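Local coordinates for protein hypothetical oxidoreductase ycnD (Bacillus subtilis, PDB 1ZCH) that uses NADH or NADPH to reduce flavin mononucleotide, and also reduces nitroaromatic compounds, quinones, chromates and azo dyes, working as an FMN-containing homodimer, at residues G131-G136 / G160-H165; A171-L176 / E202-Y207; I100-E105 / G244-K249. All blocks are in the same frame, centred on the assembly; numbering follows the deposited sequence. Where two conformers were deposited one is given.

Contact 1 of 3, residues G131-G136 / G160-H165; sequences GTVPIG and GLVIGH. With FMN (flavin mononucleotide), chain D.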
loop_
_atom_site.group_PDB
_atom_site.type_symbol
_atom_site.label_atom_id
_atom_site.label_comp_id
_atom_site.label_asym_id
_atom_site.label_seq_id
_atom_site.Cartn_x
_atom_site.Cartn_y
_atom_site.Cartn_z
ATOM N N GLY A 131 -4.430 -17.764 7.663
ATOM C CA GLY A 131 -5.458 -16.742 7.704
ATOM C C GLY A 131 -4.793 -15.457 8.145
ATOM O O GLY A 131 -3.764 -15.499 8.826
ATOM N N THR A 132 -5.350 -14.317 7.744
ATOM C CA THR A 132 -4.786 -13.030 8.132
ATOM C C THR A 132 -5.875 -11.976 8.302
ATOM O O THR A 132 -7.015 -12.154 7.856
ATOM C CB THR A 132 -3.801 -12.462 7.064
ATOM O OG1 THR A 132 -4.549 -11.939 5.955
ATOM C CG2 THR A 132 -2.844 -13.544 6.556
ATOM N N VAL A 133 -5.510 -10.884 8.966
ATOM C CA VAL A 133 -6.397 -9.738 9.133
ATOM C C VAL A 133 -5.518 -8.544 9.491
ATOM O O VAL A 133 -4.737 -8.597 10.444
ATOM C CB VAL A 133 -7.491 -9.948 10.220
ATOM C CG1 VAL A 133 -6.879 -10.054 11.615
ATOM C CG2 VAL A 133 -8.488 -8.788 10.157
ATOM N N PRO A 134 -5.594 -7.468 8.695
ATOM C CA PRO A 134 -4.764 -6.300 9.008
ATOM C C PRO A 134 -5.314 -5.612 10.251
ATOM O O PRO A 134 -6.472 -5.821 10.612
ATOM C CB PRO A 134 -4.903 -5.421 7.762
ATOM C CG PRO A 134 -5.286 -6.394 6.671
ATOM C CD PRO A 134 -6.252 -7.310 7.387
ATOM N N ILE A 135 -4.482 -4.803 10.901
ATOM C CA ILE A 135 -4.896 -4.088 12.103
ATOM C C ILE A 135 -4.499 -2.616 12.000
ATOM O O ILE A 135 -3.380 -2.237 12.338
ATOM C CB ILE A 135 -4.244 -4.688 13.376
ATOM C CG1 ILE A 135 -4.647 -6.162 13.540
ATOM C CG2 ILE A 135 -4.659 -3.878 14.600
ATOM C CD1 ILE A 135 -6.126 -6.386 13.823
ATOM N N GLY A 136 -5.423 -1.788 11.528
ATOM C CA GLY A 136 -5.133 -0.371 11.398
ATOM C C GLY A 136 -5.169 0.340 12.736
ATOM O O GLY A 136 -4.673 1.462 12.864
ATOM N N GLY A 160 -0.866 -3.398 11.382
ATOM C CA GLY A 160 -0.381 -4.687 11.814
ATOM C C GLY A 160 -1.006 -5.704 10.883
ATOM O O GLY A 160 -1.854 -5.365 10.050
ATOM N N LEU A 161 -0.564 -6.948 10.989
ATOM C CA LEU A 161 -1.129 -8.018 10.189
ATOM C C LEU A 161 -1.082 -9.258 11.061
ATOM O O LEU A 161 -0.007 -9.722 11.439
ATOM C CB LEU A 161 -0.327 -8.262 8.905
ATOM C CG LEU A 161 -0.927 -9.357 8.004
ATOM C CD1 LEU A 161 -2.310 -8.915 7.492
ATOM C CD2 LEU A 161 0.006 -9.644 6.836
ATOM N N VAL A 162 -2.258 -9.762 11.404
ATOM C CA VAL A 162 -2.365 -10.962 12.214
ATOM C C VAL A 162 -2.195 -12.152 11.274
ATOM O O VAL A 162 -2.729 -12.151 10.166
ATOM C CB VAL A 162 -3.750 -11.032 12.903
ATOM C CG1 VAL A 162 -3.925 -12.371 13.603
ATOM C CG2 VAL A 162 -3.887 -9.891 13.905
ATOM N N ILE A 163 -1.433 -13.152 11.705
ATOM C CA ILE A 163 -1.218 -14.345 10.896
ATOM C C ILE A 163 -1.307 -15.596 11.770
ATOM O O ILE A 163 -0.776 -15.631 12.884
ATOM C CB ILE A 163 0.166 -14.322 10.195
ATOM C CG1 ILE A 163 0.272 -13.090 9.292
ATOM C CG2 ILE A 163 0.350 -15.592 9.363
ATOM C CD1 ILE A 163 1.594 -12.983 8.548
ATOM N N GLY A 164 -1.992 -16.615 11.261
ATOM C CA GLY A 164 -2.134 -17.854 12.003
ATOM C C GLY A 164 -2.970 -18.860 11.238
ATOM O O GLY A 164 -3.407 -18.591 10.121
ATOM N N HIS A 165 -3.190 -20.027 11.834
ATOM C CA HIS A 165 -3.996 -21.059 11.199
ATOM C C HIS A 165 -5.466 -20.798 11.537
ATOM O O HIS A 165 -5.833 -20.650 12.701
ATOM C CB HIS A 165 -3.533 -22.439 11.686
ATOM C CG HIS A 165 -2.147 -22.787 11.232
ATOM N ND1 HIS A 165 -1.874 -23.231 9.957
ATOM C CD2 HIS A 165 -0.950 -22.683 11.857
ATOM C CE1 HIS A 165 -0.569 -23.386 9.814
ATOM N NE2 HIS A 165 0.015 -23.060 10.953
HETATM N N1 FMN D . -10.002 -5.621 10.840
HETATM C C2 FMN D . -10.077 -5.681 12.184
HETATM O O2 FMN D . -10.718 -6.522 12.754
HETATM N N3 FMN D . -9.385 -4.738 13.022
HETATM C C4 FMN D . -8.593 -3.716 12.483
HETATM O O4 FMN D . -8.029 -2.939 13.232
HETATM C C4A FMN D . -8.491 -3.650 11.021
HETATM N N5 FMN D . -7.739 -2.668 10.428
HETATM C C5A FMN D . -7.521 -2.746 9.065
HETATM C C6 FMN D . -6.575 -1.830 8.492
HETATM C C7 FMN D . -6.252 -1.872 7.138
HETATM C C7M FMN D . -5.199 -0.928 6.593
HETATM C C8 FMN D . -6.917 -2.844 6.250
HETATM C C8M FMN D . -6.574 -2.963 4.787
HETATM C C9 FMN D . -7.886 -3.737 6.788
HETATM C C9A FMN D . -8.188 -3.710 8.191
HETATM N N10 FMN D . -9.100 -4.660 8.853
HETATM C C10 FMN D . -9.230 -4.668 10.219
HETATM C "C1'" FMN D . -9.849 -5.654 8.016
HETATM C "C2'" FMN D . -11.068 -5.013 7.269
HETATM O "O2'" FMN D . -12.142 -4.864 8.207
HETATM C "C3'" FMN D . -11.446 -5.952 6.113
HETATM O "O3'" FMN D . -10.334 -6.012 5.198
HETATM C "C4'" FMN D . -12.689 -5.439 5.347
HETATM O "O4'" FMN D . -13.849 -5.432 6.185
HETATM C "C5'" FMN D . -12.891 -6.327 4.128
HETATM O "O5'" FMN D . -13.318 -7.763 4.585
HETATM P P FMN D . -12.412 -8.924 4.144
HETATM O O1P FMN D . -12.620 -9.199 2.732
HETATM O O2P FMN D . -12.772 -10.096 4.918
HETATM O O3P FMN D . -11.009 -8.599 4.368
#

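Contact 2 of 3, residues A171-L176 / E202-Y207; sequences AKKPRL and EQMSEY. With FMN (flavin mononucleotide), chain D.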
loop_
_atom_site.group_PDB
_atom_site.type_symbol
_atom_site.label_atom_id
_atom_site.label_comp_id
_atom_site.label_asym_id
_atom_site.label_seq_id
_atom_site.Cartn_x
_atom_site.Cartn_y
_atom_site.Cartn_z
ATOM N N ALA A 171 -16.264 -16.273 5.343
ATOM C CA ALA A 171 -16.795 -16.179 3.989
ATOM C C ALA A 171 -16.435 -14.837 3.356
ATOM O O ALA A 171 -16.121 -13.873 4.053
ATOM C CB ALA A 171 -18.306 -16.351 4.009
ATOM N N LYS A 172 -16.494 -14.784 2.030
ATOM C CA LYS A 172 -16.178 -13.569 1.296
ATOM C C LYS A 172 -17.246 -12.490 1.474
ATOM O O LYS A 172 -18.446 -12.771 1.484
ATOM C CB LYS A 172 -15.995 -13.895 -0.189
ATOM C CG LYS A 172 -14.786 -14.781 -0.469
ATOM C CD LYS A 172 -14.696 -15.187 -1.933
ATOM C CE LYS A 172 -14.523 -13.986 -2.844
ATOM N NZ LYS A 172 -14.389 -14.398 -4.271
ATOM N N LYS A 173 -16.789 -11.252 1.620
ATOM C CA LYS A 173 -17.666 -10.105 1.812
ATOM C C LYS A 173 -17.813 -9.355 0.488
ATOM O O LYS A 173 -16.820 -9.030 -0.160
ATOM C CB LYS A 173 -17.060 -9.188 2.875
ATOM C CG LYS A 173 -17.893 -7.970 3.223
ATOM C CD LYS A 173 -17.138 -7.061 4.186
ATOM C CE LYS A 173 -16.724 -7.804 5.445
ATOM N NZ LYS A 173 -16.080 -6.906 6.439
ATOM N N PRO A 174 -19.061 -9.065 0.074
ATOM C CA PRO A 174 -19.331 -8.355 -1.180
ATOM C C PRO A 174 -18.552 -7.051 -1.322
ATOM O O PRO A 174 -18.360 -6.321 -0.348
ATOM C CB PRO A 174 -20.840 -8.103 -1.120
ATOM C CG PRO A 174 -21.345 -9.242 -0.298
ATOM C CD PRO A 174 -20.314 -9.324 0.806
ATOM N N ARG A 175 -18.118 -6.762 -2.545
ATOM C CA ARG A 175 -17.374 -5.540 -2.833
ATOM C C ARG A 175 -18.207 -4.661 -3.758
ATOM O O ARG A 175 -19.157 -5.128 -4.387
ATOM C CB ARG A 175 -16.049 -5.870 -3.523
ATOM C CG ARG A 175 -15.077 -6.703 -2.698
ATOM C CD ARG A 175 -14.619 -5.942 -1.474
ATOM N NE ARG A 175 -13.366 -6.460 -0.929
ATOM C CZ ARG A 175 -13.265 -7.261 0.128
ATOM N NH1 ARG A 175 -14.351 -7.662 0.781
ATOM N NH2 ARG A 175 -12.064 -7.641 0.547
ATOM N N LEU A 176 -17.850 -3.384 -3.828
ATOM C CA LEU A 176 -18.542 -2.435 -4.697
ATOM C C LEU A 176 -18.533 -2.957 -6.128
ATOM O O LEU A 176 -17.628 -3.695 -6.521
ATOM C CB LEU A 176 -17.824 -1.084 -4.674
ATOM C CG LEU A 176 -18.026 -0.157 -3.473
ATOM C CD1 LEU A 176 -16.848 0.800 -3.360
ATOM C CD2 LEU A 176 -19.342 0.606 -3.634
ATOM N N GLU A 202 -28.031 -2.277 -1.008
ATOM C CA GLU A 202 -29.059 -3.312 -0.939
ATOM C C GLU A 202 -28.396 -4.676 -0.867
ATOM O O GLU A 202 -28.814 -5.545 -0.102
ATOM C CB GLU A 202 -29.976 -3.250 -2.160
ATOM C CG GLU A 202 -30.493 -1.859 -2.468
ATOM C CD GLU A 202 -31.839 -1.882 -3.159
ATOM O OE1 GLU A 202 -32.045 -2.755 -4.032
ATOM O OE2 GLU A 202 -32.687 -1.022 -2.833
ATOM N N GLN A 203 -27.352 -4.858 -1.667
ATOM C CA GLN A 203 -26.617 -6.115 -1.687
ATOM C C GLN A 203 -26.001 -6.401 -0.323
ATOM O O GLN A 203 -26.063 -7.528 0.174
ATOM C CB GLN A 203 -25.496 -6.052 -2.728
ATOM C CG GLN A 203 -25.954 -5.928 -4.166
ATOM C CD GLN A 203 -24.791 -5.729 -5.119
ATOM O OE1 GLN A 203 -23.819 -6.484 -5.093
ATOM N NE2 GLN A 203 -24.884 -4.712 -5.968
ATOM N N MET A 204 -25.404 -5.375 0.275
ATOM C CA MET A 204 -24.752 -5.515 1.573
ATOM C C MET A 204 -25.714 -5.820 2.719
ATOM O O MET A 204 -25.417 -6.657 3.574
ATOM C CB MET A 204 -23.950 -4.247 1.895
ATOM C CG MET A 204 -23.097 -4.340 3.160
ATOM S SD MET A 204 -21.928 -5.736 3.151
ATOM C CE MET A 204 -20.663 -5.129 2.014
ATOM N N SER A 205 -26.858 -5.145 2.749
ATOM C CA SER A 205 -27.827 -5.382 3.814
ATOM C C SER A 205 -28.308 -6.827 3.745
ATOM O O SER A 205 -28.401 -7.508 4.768
ATOM C CB SER A 205 -29.013 -4.417 3.683
ATOM O OG SER A 205 -29.632 -4.525 2.413
ATOM N N GLU A 206 -28.600 -7.294 2.534
ATOM C CA GLU A 206 -29.056 -8.667 2.335
ATOM C C GLU A 206 -27.982 -9.643 2.802
ATOM O O GLU A 206 -28.276 -10.629 3.481
ATOM C CB GLU A 206 -29.369 -8.915 0.858
ATOM C CG GLU A 206 -30.530 -8.095 0.321
ATOM C CD GLU A 206 -30.862 -8.424 -1.124
ATOM O OE1 GLU A 206 -31.073 -9.618 -1.427
ATOM O OE2 GLU A 206 -30.918 -7.490 -1.953
ATOM N N TYR A 207 -26.737 -9.361 2.435
ATOM C CA TYR A 207 -25.610 -10.204 2.814
ATOM C C TYR A 207 -25.473 -10.302 4.331
ATOM O O TYR A 207 -25.315 -11.393 4.880
ATOM C CB TYR A 207 -24.314 -9.642 2.227
ATOM C CG TYR A 207 -23.068 -10.310 2.761
ATOM C CD1 TYR A 207 -22.691 -11.580 2.325
ATOM C CD2 TYR A 207 -22.278 -9.682 3.724
ATOM C CE1 TYR A 207 -21.558 -12.210 2.835
ATOM C CE2 TYR A 207 -21.143 -10.304 4.243
ATOM C CZ TYR A 207 -20.790 -11.567 3.793
ATOM O OH TYR A 207 -19.670 -12.186 4.299
HETATM N N1 FMN D . -10.002 -5.621 10.840
HETATM C C2 FMN D . -10.077 -5.681 12.184
HETATM O O2 FMN D . -10.718 -6.522 12.754
HETATM N N3 FMN D . -9.385 -4.738 13.022
HETATM C C4 FMN D . -8.593 -3.716 12.483
HETATM O O4 FMN D . -8.029 -2.939 13.232
HETATM C C4A FMN D . -8.491 -3.650 11.021
HETATM N N5 FMN D . -7.739 -2.668 10.428
HETATM C C5A FMN D . -7.521 -2.746 9.065
HETATM C C6 FMN D . -6.575 -1.830 8.492
HETATM C C7 FMN D . -6.252 -1.872 7.138
HETATM C C7M FMN D . -5.199 -0.928 6.593
HETATM C C8 FMN D . -6.917 -2.844 6.250
HETATM C C8M FMN D . -6.574 -2.963 4.787
HETATM C C9 FMN D . -7.886 -3.737 6.788
HETATM C C9A FMN D . -8.188 -3.710 8.191
HETATM N N10 FMN D . -9.100 -4.660 8.853
HETATM C C10 FMN D . -9.230 -4.668 10.219
HETATM C "C1'" FMN D . -9.849 -5.654 8.016
HETATM C "C2'" FMN D . -11.068 -5.013 7.269
HETATM O "O2'" FMN D . -12.142 -4.864 8.207
HETATM C "C3'" FMN D . -11.446 -5.952 6.113
HETATM O "O3'" FMN D . -10.334 -6.012 5.198
HETATM C "C4'" FMN D . -12.689 -5.439 5.347
HETATM O "O4'" FMN D . -13.849 -5.432 6.185
HETATM C "C5'" FMN D . -12.891 -6.327 4.128
HETATM O "O5'" FMN D . -13.318 -7.763 4.585
HETATM P P FMN D . -12.412 -8.924 4.144
HETATM O O1P FMN D . -12.620 -9.199 2.732
HETATM O O2P FMN D . -12.772 -10.096 4.918
HETATM O O3P FMN D . -11.009 -8.599 4.368
HETATM O O HOH W 1 -21.277 -5.360 -6.074
#

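Contact 3 of 3, residues I100-E105 / G244-K249; sequences ITNGLE and GFKVEK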
loop_
_atom_site.group_PDB
_atom_site.type_symbol
_atom_site.label_atom_id
_atom_site.label_comp_id
_atom_site.label_asym_id
_atom_site.label_seq_id
_atom_site.Cartn_x
_atom_site.Cartn_y
_atom_site.Cartn_z
ATOM N N ILE A 100 13.663 15.065 2.539
ATOM C CA ILE A 100 12.415 14.454 2.100
ATOM C C ILE A 100 11.413 14.340 3.252
ATOM O O ILE A 100 10.202 14.469 3.051
ATOM C CB ILE A 100 12.673 13.052 1.461
ATOM C CG1 ILE A 100 11.419 12.574 0.719
ATOM C CG2 ILE A 100 13.081 12.045 2.530
ATOM C CD1 ILE A 100 11.008 13.477 -0.438
ATOM N N THR A 101 11.917 14.132 4.464
ATOM C CA THR A 101 11.045 14.000 5.628
ATOM C C THR A 101 10.441 15.318 6.114
ATOM O O THR A 101 9.685 15.339 7.090
ATOM C CB THR A 101 11.786 13.345 6.792
ATOM O OG1 THR A 101 13.064 13.974 6.959
ATOM C CG2 THR A 101 11.970 11.858 6.524
ATOM N N ASN A 102 10.763 16.414 5.436
ATOM C CA ASN A 102 10.219 17.711 5.826
ATOM C C ASN A 102 8.981 18.110 5.023
ATOM O O ASN A 102 8.542 19.261 5.063
ATOM C CB ASN A 102 11.303 18.788 5.723
ATOM C CG ASN A 102 12.383 18.613 6.780
ATOM O OD1 ASN A 102 12.084 18.309 7.934
ATOM N ND2 ASN A 102 13.639 18.806 6.392
ATOM N N GLY A 103 8.419 17.142 4.308
ATOM C CA GLY A 103 7.224 17.375 3.517
ATOM C C GLY A 103 6.405 16.098 3.487
ATOM O O GLY A 103 6.951 15.013 3.683
ATOM N N LEU A 104 5.102 16.214 3.247
ATOM C CA LEU A 104 4.225 15.046 3.216
ATOM C C LEU A 104 4.550 14.012 2.139
ATOM O O LEU A 104 4.061 12.885 2.195
ATOM C CB LEU A 104 2.763 15.491 3.091
ATOM C CG LEU A 104 2.200 16.133 4.369
ATOM C CD1 LEU A 104 0.797 16.667 4.126
ATOM C CD2 LEU A 104 2.191 15.098 5.488
ATOM N N GLU A 105 5.379 14.375 1.165
ATOM C CA GLU A 105 5.747 13.423 0.119
ATOM C C GLU A 105 6.356 12.173 0.762
ATOM O O GLU A 105 6.099 11.053 0.322
ATOM C CB GLU A 105 6.748 14.058 -0.856
ATOM C CG GLU A 105 7.444 13.084 -1.817
ATOM C CD GLU A 105 6.489 12.329 -2.742
ATOM O OE1 GLU A 105 5.299 12.701 -2.838
ATOM O OE2 GLU A 105 6.943 11.359 -3.390
ATOM N N GLY A 244 9.750 12.807 13.586
ATOM C CA GLY A 244 10.628 13.467 12.634
ATOM C C GLY A 244 10.058 13.860 11.288
ATOM O O GLY A 244 10.790 14.352 10.432
ATOM N N PHE A 245 8.765 13.642 11.084
ATOM C CA PHE A 245 8.133 14.004 9.822
ATOM C C PHE A 245 7.468 15.364 9.978
ATOM O O PHE A 245 6.674 15.575 10.897
ATOM C CB PHE A 245 7.095 12.952 9.433
ATOM C CG PHE A 245 7.693 11.624 9.065
ATOM C CD1 PHE A 245 8.084 11.362 7.754
ATOM C CD2 PHE A 245 7.893 10.646 10.034
ATOM C CE1 PHE A 245 8.667 10.145 7.413
ATOM C CE2 PHE A 245 8.478 9.420 9.702
ATOM C CZ PHE A 245 8.865 9.172 8.390
ATOM N N LYS A 246 7.798 16.291 9.087
ATOM C CA LYS A 246 7.222 17.622 9.153
ATOM C C LYS A 246 6.270 17.882 7.999
ATOM O O LYS A 246 6.453 17.366 6.899
ATOM C CB LYS A 246 8.319 18.687 9.140
ATOM C CG LYS A 246 9.315 18.585 10.283
ATOM C CD LYS A 246 10.207 19.817 10.319
ATOM C CE LYS A 246 11.312 19.683 11.354
ATOM N NZ LYS A 246 12.328 18.670 10.946
ATOM N N VAL A 247 5.239 18.674 8.268
ATOM C CA VAL A 247 4.273 19.035 7.244
ATOM C C VAL A 247 4.780 20.341 6.647
ATOM O O VAL A 247 5.002 21.311 7.375
ATOM C CB VAL A 247 2.874 19.260 7.854
ATOM C CG1 VAL A 247 1.905 19.729 6.778
ATOM C CG2 VAL A 247 2.376 17.969 8.498
ATOM N N GLU A 248 4.978 20.372 5.333
ATOM C CA GLU A 248 5.473 21.586 4.698
ATOM C C GLU A 248 4.488 22.731 4.905
ATOM O O GLU A 248 3.286 22.513 5.050
ATOM C CB GLU A 248 5.716 21.368 3.199
ATOM C CG GLU A 248 4.478 21.029 2.390
ATOM C CD GLU A 248 4.275 19.536 2.226
ATOM O OE1 GLU A 248 4.270 18.821 3.248
ATOM O OE2 GLU A 248 4.115 19.087 1.072
ATOM N N LYS A 249 5.006 23.953 4.927
ATOM C CA LYS A 249 4.170 25.129 5.123
ATOM C C LYS A 249 3.652 25.635 3.784
ATOM O O LYS A 249 4.144 25.149 2.744
ATOM C CB LYS A 249 4.975 26.228 5.820
ATOM C CG LYS A 249 5.609 25.783 7.132
ATOM C CD LYS A 249 6.436 26.892 7.765
ATOM C CE LYS A 249 7.069 26.432 9.071
ATOM N NZ LYS A 249 7.862 27.512 9.719
HETATM O O HOH W 2 12.373 15.739 8.963
HETATM O O HOH W 3 6.187 14.568 6.452
HETATM O O HOH W 4 5.845 17.195 0.379
#

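Contact 1 of 3, residues G131-G136 / G160-H165
Backbone hydrogen bonds join strand 131-135 to the end of strand 155-164 in an antiparallel ladder of three hydrogen-bonded pairs: Gly131 with Gly164, Val133 with Val162, and Ile135 with Gly160. Each pair is closed by two bonds. Gly131 N meets Gly164 O nearly head-on to the carbonyl, at 2.8 Å, whereas at the flavin end Ile135 N meets Gly160 O from well above the carbonyl plane (58° out of it). Between these rungs CA-H...O contacts fill in, such as Thr132 CA to Val162 O at 3.0 Å.

Apolar contacts divide by sheet face. On the face of Val133, Ile135 and Val162, the two valines lie alongside each other, Val133 CG1 resting 3.5 Å from Val162 CB, and Ile135 CG1 reaches Val162 CG2. On the Thr132, Pro134, Leu161 and Ile163 face, with CG anti to the backbone N (chi1 -178°), Leu161 swings CD1 toward the neighbouring strand, 4.0 Å from Pro134 CG and 3.9 Å from Thr132 CB.

Within the two segments, the flavin is met by residues 133-136. Val133 CG2, the branch turned from Val162, lies 3.6 Å from FMN N1, and Pro134 CB packs against the dimethylbenzene ring at C8 and C9. Past the strand, Gly136 N donates a straight bond of 2.7 Å to FMN N5, the redox-active nitrogen of the isoalloxazine. A CB on Gly136 would collide with FMN C6.

Within this chain's antiparallel sheet, strand 131-135 is one of the two outermost strands, while strand 155-164 pairs on its other flank with strand 75-82. Helix 104-127 covers Thr132 and Leu161, with Thr132 OG1 hydrogen-bonded to Glu126; helix 68-72 packs on Val133, Ile135 and Val162 through Trp69 and Ile70.

Contact 2 of 3, residues A171-L176 / E202-Y207
The FMN-binding loop 171-176 packs through Pro174 and Lys173 against helix 190-212, which offers Met204 and Tyr207. Pro174 CD sits over the centre of the Tyr207 ring in a CH-pi contact, 3.4 Å from the centroid and 6° off the ring normal. Tyr207 CG is anti to the backbone N (chi1 170°), which carries the ring out to the loop and places OH 3.1 Å from Lys172 O. Met204, bent at chi2 and chi3, brings CE to 3.5 Å from Pro174 O. An alanine in place of Tyr207 would lose the ring under Pro174 CD and is likely to leave that face of the proline without its packing partner.

Lys173 and Arg175 grip the cofactor. Lys173 NZ donates to FMN O4' at 2.7 Å. Arg175 puts the edge of its guanidinium to the phosphate, NH1 and NH2 both donating to FMN O1P, at 3.0 and 2.7 Å; its NE and NH2 also bond to Gln35 O and Ala37 O of the second subunit. Such lysine and arginine anchoring of the ribityl-phosphate tail at the dimer interface belongs to the FMN site of the nitroreductase fold.

Contact 3 of 3, residues I100-E105 / G244-K249
The Phe245 ring is met obliquely by Thr101, whose methyl CG2 lies 3.8 Å from Phe245 CE1, while Phe156 makes an edge-to-face stack with the same ring. The Asn102 amide is approached through its oxygen: Lys246 runs alongside and, by a bend at its last torsion (chi4 70°), turns NZ back to OD1 at 3.0 Å. Asn102 ND2 bonds to Glu99, so both ends of the amide are engaged. A water ties Asn102 OD1 to Thr101 OG1 and Gly244 O.

The Glu248 carboxylate accepts Leu104 N at OE1, 2.7 Å away, on the syn side and 25° out of its plane. With CG between the backbone N and the carbonyl carbon (chi1 63°) and a second bend at chi2, the carboxylate folds back over Gly103 to the start of helix 104-127, where the helix dipole would probably favour its negative charge. OE2 accepts from a water that also receives Glu105 N, and from Arg237 N of the second subunit.

Backbone pairing is slight: Lys246 N donates to Thr101 O at 2.9 Å, nearly straight. Glu248 N is buried here without a partner. Leu104 and Val247 lie side by side, Leu104 CD2 4.2 Å from Val247 CG2.

Helix 236-242 ends in a Schellman motif with Gly244 as C-prime residue, and the C-terminal tail after it runs past the beginning of helix 104-127, where Phe245 also packs on Ser106 and Val107 of that helix.

In the fold
Contacts 1 and 2 serve the same FMN from different ends: 131-136 lies against the isoalloxazine, while 171-176 holds the ribityl-phosphate tail. Their centres are 21 Å apart and their nearest atoms about 9 Å, so the two do not touch and the cofactor spans between them. Contact 3 lies away from the annotated FMN-binding residues, with its centre 30 Å from that of contact 1 and 39 Å from that of contact 2, on the opposite side of the chain's centre from the latter. Helix 104-127, which starts in contact 3, leads directly into strand 131-135 of contact 1. Contacts 2 and 3 both touch the second subunit.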